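Long-range contact in polyketide synthase associated protein 5 (Mycobacterium tuberculosis, PDB 1Q9J), which probably catalyses the diesterification of phthiocerol and related diols with mycocerosic acids, the final step of dimycocerosate ester synthesis, taking the acyl groups directly from mycocerosic acid synthase: residues L122-A127 and A281-G286. Residues are numbered along the deposited sequence; the frame is centred on the assembly and turned at random.
Sequences LHHCMA and ATNLLG
Asn283 reaches across to His124 with its amide, bonding to the backbone carbonyl and coming close to the imidazole. Its ND2 donates to His124 O at 2.7 Å; the N-H···O angle is 160°, and the bond lies close to the amide plane of the asparagine as well as in the plane of the carbonyl it meets. The other end of the amide lies near the ring: OD1 sits at the imidazole edge, near the ring plane, 3.1 Å from His124 ND1. Ring and amide planes are 24° apart, and the ring is offset to one side of the amide plane. In His124, CG stands anti to the backbone N (chi1 -151°), which swings the imidazole round beside its own carbonyl and brings both near the one amide. The carbonyl oxygen also takes a weak backbone bond from Ala127 N, at 3.4 Å, as the chain turns after the strand. Next to this amide the backbones come close, with a C-H···O contact from Ala127 CA to Thr282 O at 3.1 Å. Thr282 OG1 has a weak hydrogen bond with Glu14 OE2.

By similarity His124 is the proton acceptor, in the HHxxxD motif of this acyltransferase superfamily, and Asp128, also by similarity, has a structural role in organising the active site. Asn283 touches Asp128, whose OD2 accepts a hydrogen bond from Leu284 N, so 281-286 contacts both residues. The contact bridges the two related domains: 122-127 runs off strand 117-123 of the five-stranded sheet, while 281-286 leads into edge strand 285-292 of the six-stranded one. Helix 12-19 contributes Phe17, which stacks on the His124 ring and touches Asn283, and helix 164-170 packs against Ala281 and Leu284.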
loop_
_atom_site.group_PDB
_atom_site.type_symbol
_atom_site.label_atom_id
_atom_site.label_comp_id
_atom_site.label_asym_id
_atom_site.label_seq_id
_atom_site.Cartn_x
_atom_site.Cartn_y
_atom_site.Cartn_z
ATOM N N LEU A 122 5.902 -0.463 9.645
ATOM C CA LEU A 122 4.685 0.081 10.194
ATOM C C LEU A 122 3.560 -0.923 10.138
ATOM O O LEU A 122 3.261 -1.475 9.089
ATOM C CB LEU A 122 4.318 1.304 9.378
ATOM C CG LEU A 122 3.228 2.221 9.906
ATOM C CD1 LEU A 122 3.583 2.743 11.291
ATOM C CD2 LEU A 122 3.088 3.355 8.905
ATOM N N HIS A 123 2.937 -1.182 11.274
ATOM C CA HIS A 123 1.834 -2.108 11.265
ATOM C C HIS A 123 0.697 -1.486 10.451
ATOM O O HIS A 123 0.320 -0.325 10.663
ATOM C CB HIS A 123 1.389 -2.406 12.683
ATOM C CG HIS A 123 0.489 -3.591 12.772
ATOM N ND1 HIS A 123 0.958 -4.849 13.073
ATOM C CD2 HIS A 123 -0.829 -3.729 12.482
ATOM C CE1 HIS A 123 -0.032 -5.722 12.959
ATOM N NE2 HIS A 123 -1.120 -5.065 12.599
ATOM N N HIS A 124 0.151 -2.266 9.523
ATOM C CA HIS A 124 -0.910 -1.783 8.634
ATOM C C HIS A 124 -2.219 -1.323 9.301
ATOM O O HIS A 124 -3.036 -0.644 8.680
ATOM C CB HIS A 124 -1.217 -2.852 7.577
ATOM C CG HIS A 124 -1.710 -2.303 6.270
ATOM N ND1 HIS A 124 -2.830 -1.506 6.166
ATOM C CD2 HIS A 124 -1.278 -2.507 5.001
ATOM C CE1 HIS A 124 -3.069 -1.248 4.894
ATOM N NE2 HIS A 124 -2.141 -1.844 4.165
ATOM N N CYS A 125 -2.405 -1.674 10.563
ATOM C CA CYS A 125 -3.606 -1.274 11.246
ATOM C C CYS A 125 -3.485 0.214 11.616
ATOM O O CYS A 125 -4.423 0.839 12.098
ATOM C CB CYS A 125 -3.816 -2.137 12.504
ATOM S SG CYS A 125 -2.966 -1.512 14.030
ATOM N N MET A 126 -2.323 0.789 11.373
ATOM C CA MET A 126 -2.144 2.180 11.704
ATOM C C MET A 126 -2.062 3.080 10.496
ATOM O O MET A 126 -2.013 4.304 10.633
ATOM C CB MET A 126 -0.881 2.323 12.520
ATOM C CG MET A 126 -0.969 1.539 13.808
ATOM S SD MET A 126 -1.985 2.409 15.033
ATOM C CE MET A 126 -0.888 3.776 15.248
ATOM N N ALA A 127 -2.044 2.498 9.307
ATOM C CA ALA A 127 -1.932 3.323 8.127
ATOM C C ALA A 127 -2.003 2.522 6.855
ATOM O O ALA A 127 -1.504 1.401 6.785
ATOM C CB ALA A 127 -0.630 4.089 8.169
ATOM N N ALA A 281 -7.165 9.437 9.316
ATOM C CA ALA A 281 -7.698 8.083 9.424
ATOM C C ALA A 281 -6.578 7.039 9.272
ATOM O O ALA A 281 -5.535 7.295 8.651
ATOM C CB ALA A 281 -8.774 7.845 8.363
ATOM N N THR A 282 -6.821 5.860 9.841
ATOM C CA THR A 282 -5.889 4.735 9.789
ATOM C C THR A 282 -5.841 4.195 8.375
ATOM O O THR A 282 -4.850 4.304 7.651
ATOM C CB THR A 282 -6.370 3.588 10.693
ATOM O OG1 THR A 282 -6.144 3.922 12.066
ATOM C CG2 THR A 282 -5.626 2.340 10.373
ATOM N N ASN A 283 -6.953 3.593 8.001
ATOM C CA ASN A 283 -7.086 3.004 6.693
ATOM C C ASN A 283 -8.405 3.498 6.085
ATOM O O ASN A 283 -9.481 3.259 6.628
ATOM C CB ASN A 283 -7.048 1.474 6.855
ATOM C CG ASN A 283 -5.651 0.953 7.214
ATOM O OD1 ASN A 283 -4.734 0.990 6.378
ATOM N ND2 ASN A 283 -5.482 0.474 8.459
ATOM N N LEU A 284 -8.309 4.229 4.984
ATOM C CA LEU A 284 -9.500 4.730 4.338
ATOM C C LEU A 284 -9.455 4.422 2.837
ATOM O O LEU A 284 -9.659 5.296 1.996
ATOM C CB LEU A 284 -9.639 6.240 4.559
ATOM C CG LEU A 284 -11.062 6.811 4.381
ATOM C CD1 LEU A 284 -11.945 6.397 5.553
ATOM C CD2 LEU A 284 -11.004 8.317 4.286
ATOM N N LEU A 285 -9.163 3.174 2.500
ATOM C CA LEU A 285 -9.128 2.793 1.111
ATOM C C LEU A 285 -10.313 1.902 0.801
ATOM O O LEU A 285 -10.411 0.777 1.292
ATOM C CB LEU A 285 -7.817 2.088 0.773
ATOM C CG LEU A 285 -6.568 2.936 0.990
ATOM C CD1 LEU A 285 -5.348 2.113 0.621
ATOM C CD2 LEU A 285 -6.609 4.217 0.167
ATOM N N GLY A 286 -11.241 2.431 0.010
ATOM C CA GLY A 286 -12.402 1.652 -0.362
ATOM C C GLY A 286 -11.985 0.670 -1.434
ATOM O O GLY A 286 -10.932 0.822 -2.053
#